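Local coordinates for Phthiocerol/phthiodiolone dimycocerosyl transferase (Mycobacterium tuberculosis, PDB 1Q9J), which probably catalyses the final step of phthiocerol dimycocerosate synthesis, transferring mycocerosyl groups from mycocerosic acid synthase onto phthiocerol, phthiodiolone and phenolphthiocerol, at residues Y143-T148 and T352-P357; G32-D37 and G114-T119; S5-L10 and L67-L72. All blocks are in the same frame, centred on the assembly; numbering follows the deposited sequence.

Interaction 1: residues Y143-T148 and T352-P357; sequences YTDAVT and TMRTPP
Arg354 NH2 donates to Asp145 OD1 over 2.9 Å, the firmer of two bonds in a salt bridge that ties a connecting loop to the C-terminal part of helix 129-148. The bond lies close to the guanidinium plane but comes down on OD1 from well above the carboxylate plane. With the two flat groups turned 71° against each other, this is no coplanar, evenly forked pair, and the second bond, from Arg354 NH1 to Asp145 OD2, is weak at 3.2 Å. A bend in the arginine chain (chi3 52°) brings the guanidinium round toward the helix.

Thr144 presents two different surfaces to the loop. Its methyl CG2 packs against the guanidinium of Arg354, whereas OG1, held beside its own backbone N (chi1 -61°), bonds back to the carbonyl of Phe140, one turn earlier, and lies next to CD of Pro356. That proline is the apolar wedge of the contact: its CG meets CE2 of Tyr143 obliquely at 3.6 Å, and its CB lies 4.0 Å from CG1 of Val147. CG2 of Val147 lies over one face of the tyrosine ring, toward the rim, and the ring's OH bonds to the backbone N of Asp35.

The loop carries the chain from strand 342-345 of the six-stranded sheet to strand 360-368 of the five-stranded one, so the contact fastens a crossover between sheets. A buried proline supplies the fit and a more exposed ion pair the charge pairing at its margin, where solvent would probably weaken the attraction.

Interaction 2: residues G32-D37 and G114-T119; sequences GVIDVD and GGAELT
Gly32 opens the first segment with the polar bond of the contact: its N donates to Gly114 O over 2.7 Å, with an N-H...O angle of 144°. The modelled detail is uncertain here, because the carbonyl oxygens of Gly32 and Gly114 are placed implausibly near each other, and the exact course of the bond should be read with caution. Gly32 also has a backbone conformation (phi 138°) in which a CB would press on the preceding carbonyl oxygen. The close approach of the two backbones, with Gly32 N 3.4 Å from CA of Gly115, goes with the missing side chain of Gly115, whose CB would sit tight against Gly32 N.

Val33 turns its side chain off the partner segment, and Ile34 takes up the contact instead. Its CG1 branch is placed beside the backbone N (chi1 -75°), and CD1 at its tip reaches Ala116, lying 3.8 Å from the backbone N and 4.1 Å from CB. This is a light apolar touch, broadened by Leu109 of the neighbouring strand, which packs on both Ile34 and Ala116.

Asp35 then kinks the chain as the centre of an inverse gamma turn, closed by a bond of 2.7 Å from Val36 N to Ile34 O. The same residue is the N-cap of the helix that follows, its OD2 accepting from the backbone N of Ala38. Val36 begins that helix and lays its own side chain on Leu109.

The contact thus lies where strand 23-31 leaves the five-stranded sheet for helix 36-49, next to the start of strand 117-123. These strands are antiparallel neighbours, paired through Leu30 with Ala116 and Ile28 with Leu118, and helix 129-148 packs nearby, its Leu139 and Phe140 meeting Leu118.

Interaction 3: residues S5-L10 and L67-L72; sequences SVIRKL and LVADDL
In the antiparallel sheet pairing of strands 6-9 and 65-69, Ile7 and Arg8 both lie opposite Leu67, a bulge-like irregularity. Ile7 N donates to Leu67 O at 2.8 Å, while Leu67 N turns to Arg8 O at 3.0 Å, so the extra residue is accommodated on the edge strand. Ile7 has a nearly helical backbone here (psi -56°), which swings its side chain toward the partner strand.

That side chain is the main bump. Extended beyond CG1 (chi2 171°), it drops CD1 into the hollow between Leu67 and Ala69, 3.9 Å from CD2 of the leucine and 3.7 Å from CB of the alanine. The small methyl of Ala69 forms the low wall of this hollow and the branched Leu67 the high one; Thr160 of a loop also packs on Ile7. On the opposite face Val6 and Val68, a non-hydrogen-bonded pair, meet more loosely through their CG2 methyls at 4.3 Å.

The guanidinium of Arg8 forms a salt bridge with Glu14. The Arg8 side chain is about 11 Å from that of His124, probably the proton acceptor, and thus near it but not in contact. At the other end of the pairing, Ala69 N donates to Ser5 O over 2.9 Å, with an N-H...O angle of 178°.

Interactions 1 and 2 are neighbours, their centres 12 Å apart, and they touch where Tyr143 and Val147 of the first meet Asp35 of the second. Strand 117-123 of interaction 2 leads along the chain to helix 129-148 of interaction 1, so the five-stranded sheet, its helices and the incoming 352-357 loop are joined in one corner. Interaction 3 stands apart in the small three-stranded sheet, with its centre about 31 Å from both. Along the chain interactions 2 and 3 alternate, whereas interaction 1 opens after both have closed. Interactions 2 and 3 interlace the amino-terminal part; interaction 1 brings in a distant loop, linking both large sheets.

Interaction 1: residues Y143-T148 and T352-P357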
loop_
_atom_site.group_PDB
_atom_site.type_symbol
_atom_site.label_atom_id
_atom_site.label_comp_id
_atom_site.label_asym_id
_atom_site.label_seq_id
_atom_site.Cartn_x
_atom_site.Cartn_y
_atom_site.Cartn_z
ATOM N N TYR A 143 22.663 0.573 0.713
ATOM C CA TYR A 143 23.301 1.283 1.807
ATOM C C TYR A 143 24.272 0.327 2.489
ATOM O O TYR A 143 25.427 0.668 2.715
ATOM C CB TYR A 143 22.257 1.764 2.805
ATOM C CG TYR A 143 22.873 2.379 4.034
ATOM C CD1 TYR A 143 23.545 3.599 3.972
ATOM C CD2 TYR A 143 22.797 1.734 5.262
ATOM C CE1 TYR A 143 24.121 4.161 5.114
ATOM C CE2 TYR A 143 23.365 2.282 6.404
ATOM C CZ TYR A 143 24.023 3.495 6.324
ATOM O OH TYR A 143 24.554 4.042 7.464
ATOM N N THR A 144 23.787 -0.866 2.818
ATOM C CA THR A 144 24.621 -1.881 3.448
ATOM C C THR A 144 25.861 -2.147 2.577
ATOM O O THR A 144 26.966 -2.295 3.090
ATOM C CB THR A 144 23.830 -3.197 3.658
ATOM O OG1 THR A 144 22.715 -2.948 4.519
ATOM C CG2 THR A 144 24.706 -4.263 4.291
ATOM N N ASP A 145 25.682 -2.196 1.261
ATOM C CA ASP A 145 26.809 -2.418 0.366
ATOM C C ASP A 145 27.637 -1.151 0.254
ATOM O O ASP A 145 28.787 -1.189 -0.173
ATOM C CB ASP A 145 26.336 -2.818 -1.037
ATOM C CG ASP A 145 25.688 -4.187 -1.073
ATOM O OD1 ASP A 145 26.235 -5.126 -0.450
ATOM O OD2 ASP A 145 24.640 -4.323 -1.742
ATOM N N ALA A 146 27.045 -0.023 0.624
ATOM C CA ALA A 146 27.734 1.263 0.553
ATOM C C ALA A 146 28.608 1.497 1.783
ATOM O O ALA A 146 29.663 2.120 1.692
ATOM C CB ALA A 146 26.713 2.385 0.421
ATOM N N VAL A 147 28.152 0.997 2.930
ATOM C CA VAL A 147 28.884 1.132 4.185
ATOM C C VAL A 147 29.876 -0.023 4.304
ATOM O O VAL A 147 31.028 0.176 4.681
ATOM C CB VAL A 147 27.915 1.114 5.403
ATOM C CG1 VAL A 147 28.691 0.939 6.704
ATOM C CG2 VAL A 147 27.108 2.408 5.447
ATOM N N THR A 148 29.420 -1.228 3.982
ATOM C CA THR A 148 30.272 -2.405 4.042
ATOM C C THR A 148 31.406 -2.275 3.038
ATOM O O THR A 148 32.568 -2.525 3.350
ATOM C CB THR A 148 29.476 -3.671 3.730
ATOM O OG1 THR A 148 28.559 -3.918 4.796
ATOM C CG2 THR A 148 30.395 -4.858 3.575
ATOM N N THR A 352 13.768 -9.014 6.819
ATOM C CA THR A 352 14.939 -9.401 6.030
ATOM C C THR A 352 15.574 -8.196 5.340
ATOM O O THR A 352 16.287 -8.346 4.347
ATOM C CB THR A 352 14.574 -10.417 4.929
ATOM O OG1 THR A 352 13.627 -11.360 5.441
ATOM C CG2 THR A 352 15.823 -11.174 4.470
ATOM N N MET A 353 15.314 -7.005 5.866
ATOM C CA MET A 353 15.857 -5.785 5.288
ATOM C C MET A 353 17.259 -5.509 5.804
ATOM O O MET A 353 17.444 -5.161 6.968
ATOM C CB MET A 353 14.947 -4.607 5.610
ATOM C CG MET A 353 15.381 -3.303 4.981
ATOM S SD MET A 353 13.959 -2.432 4.308
ATOM C CE MET A 353 13.081 -1.992 5.822
ATOM N N ARG A 354 18.235 -5.659 4.918
ATOM C CA ARG A 354 19.641 -5.451 5.242
ATOM C C ARG A 354 19.987 -4.121 5.916
ATOM O O ARG A 354 19.518 -3.058 5.511
ATOM C CB ARG A 354 20.480 -5.588 3.976
ATOM C CG ARG A 354 20.291 -6.896 3.240
ATOM C CD ARG A 354 21.166 -6.928 2.003
ATOM N NE ARG A 354 22.550 -6.604 2.331
ATOM C CZ ARG A 354 23.506 -6.399 1.432
ATOM N NH1 ARG A 354 23.233 -6.484 0.137
ATOM N NH2 ARG A 354 24.737 -6.104 1.829
ATOM N N THR A 355 20.824 -4.205 6.948
ATOM C CA THR A 355 21.298 -3.049 7.703
ATOM C C THR A 355 22.670 -3.436 8.215
ATOM O O THR A 355 22.803 -4.419 8.941
ATOM C CB THR A 355 20.427 -2.743 8.927
ATOM O OG1 THR A 355 20.301 -3.925 9.723
ATOM C CG2 THR A 355 19.049 -2.252 8.502
ATOM N N PRO A 356 23.706 -2.664 7.852
ATOM C CA PRO A 356 25.081 -2.933 8.277
ATOM C C PRO A 356 25.208 -3.019 9.796
ATOM O O PRO A 356 24.292 -2.643 10.531
ATOM C CB PRO A 356 25.854 -1.761 7.690
ATOM C CG PRO A 356 24.871 -0.657 7.781
ATOM C CD PRO A 356 23.603 -1.314 7.278
ATOM N N PRO A 357 26.353 -3.520 10.289
ATOM C CA PRO A 357 26.594 -3.654 11.731
ATOM C C PRO A 357 26.611 -2.309 12.466
ATOM O O PRO A 357 27.338 -1.383 12.099
ATOM C CB PRO A 357 27.938 -4.380 11.787
ATOM C CG PRO A 357 28.630 -3.894 10.543
ATOM C CD PRO A 357 27.533 -3.948 9.514
#

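Interaction 2: residues G32-D37 and G114-T119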
loop_
_atom_site.group_PDB
_atom_site.type_symbol
_atom_site.label_atom_id
_atom_site.label_comp_id
_atom_site.label_asym_id
_atom_site.label_seq_id
_atom_site.Cartn_x
_atom_site.Cartn_y
_atom_site.Cartn_z
ATOM N N GLY A 32 21.449 3.995 15.785
ATOM C CA GLY A 32 22.840 3.751 15.452
ATOM C C GLY A 32 23.401 4.885 14.618
ATOM O O GLY A 32 22.816 5.968 14.548
ATOM N N VAL A 33 24.532 4.631 13.971
ATOM C CA VAL A 33 25.187 5.646 13.151
ATOM C C VAL A 33 24.861 5.563 11.656
ATOM O O VAL A 33 25.218 4.602 10.977
ATOM C CB VAL A 33 26.720 5.579 13.342
ATOM C CG1 VAL A 33 27.406 6.668 12.526
ATOM C CG2 VAL A 33 27.047 5.731 14.820
ATOM N N ILE A 34 24.185 6.595 11.161
ATOM C CA ILE A 34 23.796 6.695 9.762
ATOM C C ILE A 34 24.905 7.369 8.958
ATOM O O ILE A 34 25.084 8.577 9.045
ATOM C CB ILE A 34 22.490 7.524 9.611
ATOM C CG1 ILE A 34 21.293 6.702 10.054
ATOM C CG2 ILE A 34 22.308 7.978 8.179
ATOM C CD1 ILE A 34 21.264 6.431 11.519
ATOM N N ASP A 35 25.654 6.586 8.189
ATOM C CA ASP A 35 26.741 7.127 7.371
ATOM C C ASP A 35 26.153 7.850 6.160
ATOM O O ASP A 35 26.234 7.370 5.029
ATOM C CB ASP A 35 27.671 5.987 6.932
ATOM C CG ASP A 35 28.696 6.416 5.889
ATOM O OD1 ASP A 35 29.628 5.623 5.608
ATOM O OD2 ASP A 35 28.579 7.531 5.332
ATOM N N VAL A 36 25.568 9.015 6.414
ATOM C CA VAL A 36 24.932 9.827 5.376
ATOM C C VAL A 36 25.592 9.797 3.986
ATOM O O VAL A 36 24.893 9.654 2.980
ATOM C CB VAL A 36 24.787 11.312 5.841
ATOM C CG1 VAL A 36 24.097 12.145 4.758
ATOM C CG2 VAL A 36 23.976 11.377 7.133
ATOM N N ASP A 37 26.916 9.940 3.913
ATOM C CA ASP A 37 27.599 9.927 2.615
ATOM C C ASP A 37 27.290 8.659 1.819
ATOM O O ASP A 37 26.998 8.722 0.618
ATOM C CB ASP A 37 29.121 10.055 2.791
ATOM C CG ASP A 37 29.573 11.493 3.048
ATOM O OD1 ASP A 37 28.782 12.428 2.777
ATOM O OD2 ASP A 37 30.727 11.685 3.505
ATOM N N GLY A 114 20.081 8.080 19.322
ATOM C CA GLY A 114 20.789 6.868 18.957
ATOM C C GLY A 114 20.715 6.683 17.457
ATOM O O GLY A 114 21.727 6.479 16.789
ATOM N N GLY A 115 19.501 6.768 16.926
ATOM C CA GLY A 115 19.309 6.615 15.499
ATOM C C GLY A 115 18.426 7.711 14.940
ATOM O O GLY A 115 17.786 8.448 15.693
ATOM N N ALA A 116 18.392 7.799 13.613
ATOM C CA ALA A 116 17.610 8.799 12.892
ATOM C C ALA A 116 16.326 8.204 12.318
ATOM O O ALA A 116 15.978 7.067 12.617
ATOM C CB ALA A 116 18.455 9.381 11.768
ATOM N N GLU A 117 15.620 8.989 11.506
ATOM C CA GLU A 117 14.396 8.528 10.854
ATOM C C GLU A 117 14.568 8.616 9.344
ATOM O O GLU A 117 14.786 9.699 8.799
ATOM C CB GLU A 117 13.193 9.386 11.234
ATOM C CG GLU A 117 12.895 9.455 12.704
ATOM C CD GLU A 117 11.644 10.269 13.000
ATOM O OE1 GLU A 117 11.424 10.619 14.183
ATOM O OE2 GLU A 117 10.880 10.553 12.046
ATOM N N LEU A 118 14.474 7.475 8.672
ATOM C CA LEU A 118 14.597 7.434 7.224
ATOM C C LEU A 118 13.172 7.426 6.698
ATOM O O LEU A 118 12.338 6.650 7.166
ATOM C CB LEU A 118 15.326 6.166 6.787
ATOM C CG LEU A 118 15.751 6.105 5.323
ATOM C CD1 LEU A 118 16.664 7.271 5.007
ATOM C CD2 LEU A 118 16.451 4.789 5.055
ATOM N N THR A 119 12.883 8.301 5.743
ATOM C CA THR A 119 11.541 8.367 5.183
ATOM C C THR A 119 11.599 8.566 3.688
ATOM O O THR A 119 12.201 9.527 3.209
ATOM C CB THR A 119 10.736 9.517 5.785
ATOM O OG1 THR A 119 10.809 9.443 7.209
ATOM C CG2 THR A 119 9.276 9.432 5.352
#

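Interaction 3: residues S5-L10 and L67-L72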
loop_
_atom_site.group_PDB
_atom_site.type_symbol
_atom_site.label_atom_id
_atom_site.label_comp_id
_atom_site.label_asym_id
_atom_site.label_seq_id
_atom_site.Cartn_x
_atom_site.Cartn_y
_atom_site.Cartn_z
ATOM N N SER A 5 11.484 16.059 -21.854
ATOM C CA SER A 5 10.659 15.282 -22.777
ATOM C C SER A 5 9.622 14.413 -22.067
ATOM O O SER A 5 9.795 14.041 -20.901
ATOM C CB SER A 5 11.544 14.404 -23.662
ATOM O OG SER A 5 12.322 13.520 -22.893
ATOM N N VAL A 6 8.541 14.106 -22.779
ATOM C CA VAL A 6 7.477 13.273 -22.239
ATOM C C VAL A 6 7.875 11.807 -22.274
ATOM O O VAL A 6 8.219 11.283 -23.329
ATOM C CB VAL A 6 6.171 13.414 -23.045
ATOM C CG1 VAL A 6 5.226 12.277 -22.685
ATOM C CG2 VAL A 6 5.513 14.755 -22.762
ATOM N N ILE A 7 7.841 11.152 -21.119
ATOM C CA ILE A 7 8.176 9.727 -21.048
ATOM C C ILE A 7 7.002 8.918 -21.583
ATOM O O ILE A 7 7.133 8.123 -22.521
ATOM C CB ILE A 7 8.448 9.316 -19.635
ATOM C CG1 ILE A 7 9.645 10.138 -19.126
ATOM C CG2 ILE A 7 8.698 7.794 -19.583
ATOM C CD1 ILE A 7 9.909 9.997 -17.626
ATOM N N ARG A 8 5.843 9.146 -20.983
ATOM C CA ARG A 8 4.634 8.482 -21.415
ATOM C C ARG A 8 3.461 9.085 -20.648
ATOM O O ARG A 8 3.641 9.642 -19.570
ATOM C CB ARG A 8 4.780 6.975 -21.179
ATOM C CG ARG A 8 3.768 6.372 -20.290
ATOM C CD ARG A 8 4.299 5.142 -19.627
ATOM N NE ARG A 8 3.383 4.762 -18.562
ATOM C CZ ARG A 8 3.708 3.979 -17.539
ATOM N NH1 ARG A 8 4.933 3.480 -17.441
ATOM N NH2 ARG A 8 2.823 3.705 -16.595
ATOM N N LYS A 9 2.275 9.006 -21.235
ATOM C CA LYS A 9 1.076 9.528 -20.606
ATOM C C LYS A 9 0.688 8.482 -19.548
ATOM O O LYS A 9 1.054 7.307 -19.674
ATOM C CB LYS A 9 -0.010 9.675 -21.677
ATOM C CG LYS A 9 -1.042 10.783 -21.454
ATOM C CD LYS A 9 -1.745 11.156 -22.779
ATOM C CE LYS A 9 -2.846 12.204 -22.613
ATOM N NZ LYS A 9 -4.056 11.656 -21.942
ATOM N N LEU A 10 -0.005 8.888 -18.487
ATOM C CA LEU A 10 -0.401 7.914 -17.466
ATOM C C LEU A 10 -1.616 7.160 -17.949
ATOM O O LEU A 10 -2.446 7.719 -18.657
ATOM C CB LEU A 10 -0.774 8.582 -16.147
ATOM C CG LEU A 10 0.301 9.229 -15.285
ATOM C CD1 LEU A 10 -0.396 9.915 -14.128
ATOM C CD2 LEU A 10 1.295 8.183 -14.775
ATOM N N LEU A 67 3.875 12.175 -17.908
ATOM C CA LEU A 67 4.968 11.899 -17.020
ATOM C C LEU A 67 6.105 12.532 -17.826
ATOM O O LEU A 67 6.435 12.058 -18.923
ATOM C CB LEU A 67 5.157 10.396 -16.915
ATOM C CG LEU A 67 6.201 9.948 -15.916
ATOM C CD1 LEU A 67 5.655 10.110 -14.502
ATOM C CD2 LEU A 67 6.571 8.519 -16.195
ATOM N N VAL A 68 6.654 13.633 -17.313
ATOM C CA VAL A 68 7.731 14.344 -17.992
ATOM C C VAL A 68 9.035 14.041 -17.295
ATOM O O VAL A 68 9.086 13.977 -16.067
ATOM C CB VAL A 68 7.475 15.863 -17.990
ATOM C CG1 VAL A 68 8.640 16.605 -18.656
ATOM C CG2 VAL A 68 6.180 16.154 -18.736
ATOM N N ALA A 69 10.093 13.843 -18.072
ATOM C CA ALA A 69 11.383 13.506 -17.477
ATOM C C ALA A 69 12.157 14.702 -16.942
ATOM O O ALA A 69 12.062 15.818 -17.453
ATOM C CB ALA A 69 12.234 12.742 -18.488
ATOM N N ASP A 70 12.910 14.434 -15.885
ATOM C CA ASP A 70 13.749 15.426 -15.254
ATOM C C ASP A 70 15.197 14.949 -15.319
ATOM O O ASP A 70 15.534 14.029 -16.067
ATOM C CB ASP A 70 13.344 15.635 -13.791
ATOM C CG ASP A 70 12.061 16.437 -13.642
ATOM O OD1 ASP A 70 11.925 17.467 -14.328
ATOM O OD2 ASP A 70 11.193 16.046 -12.838
ATOM N N ASP A 71 16.040 15.580 -14.515
ATOM C CA ASP A 71 17.454 15.260 -14.449
ATOM C C ASP A 71 17.705 14.586 -13.114
ATOM O O ASP A 71 16.938 14.768 -12.169
ATOM C CB ASP A 71 18.257 16.554 -14.549
ATOM C CG ASP A 71 17.427 17.773 -14.172
ATOM O OD1 ASP A 71 16.526 18.149 -14.961
ATOM O OD2 ASP A 71 17.658 18.349 -13.083
ATOM N N LEU A 72 18.769 13.802 -13.027
ATOM C CA LEU A 72 19.073 13.131 -11.776
ATOM C C LEU A 72 20.068 13.982 -10.978
ATOM O O LEU A 72 20.323 13.716 -9.799
ATOM C CB LEU A 72 19.641 11.726 -12.050
ATOM C CG LEU A 72 18.776 10.717 -12.837
ATOM C CD1 LEU A 72 18.594 11.185 -14.276
ATOM C CD2 LEU A 72 19.432 9.344 -12.827
#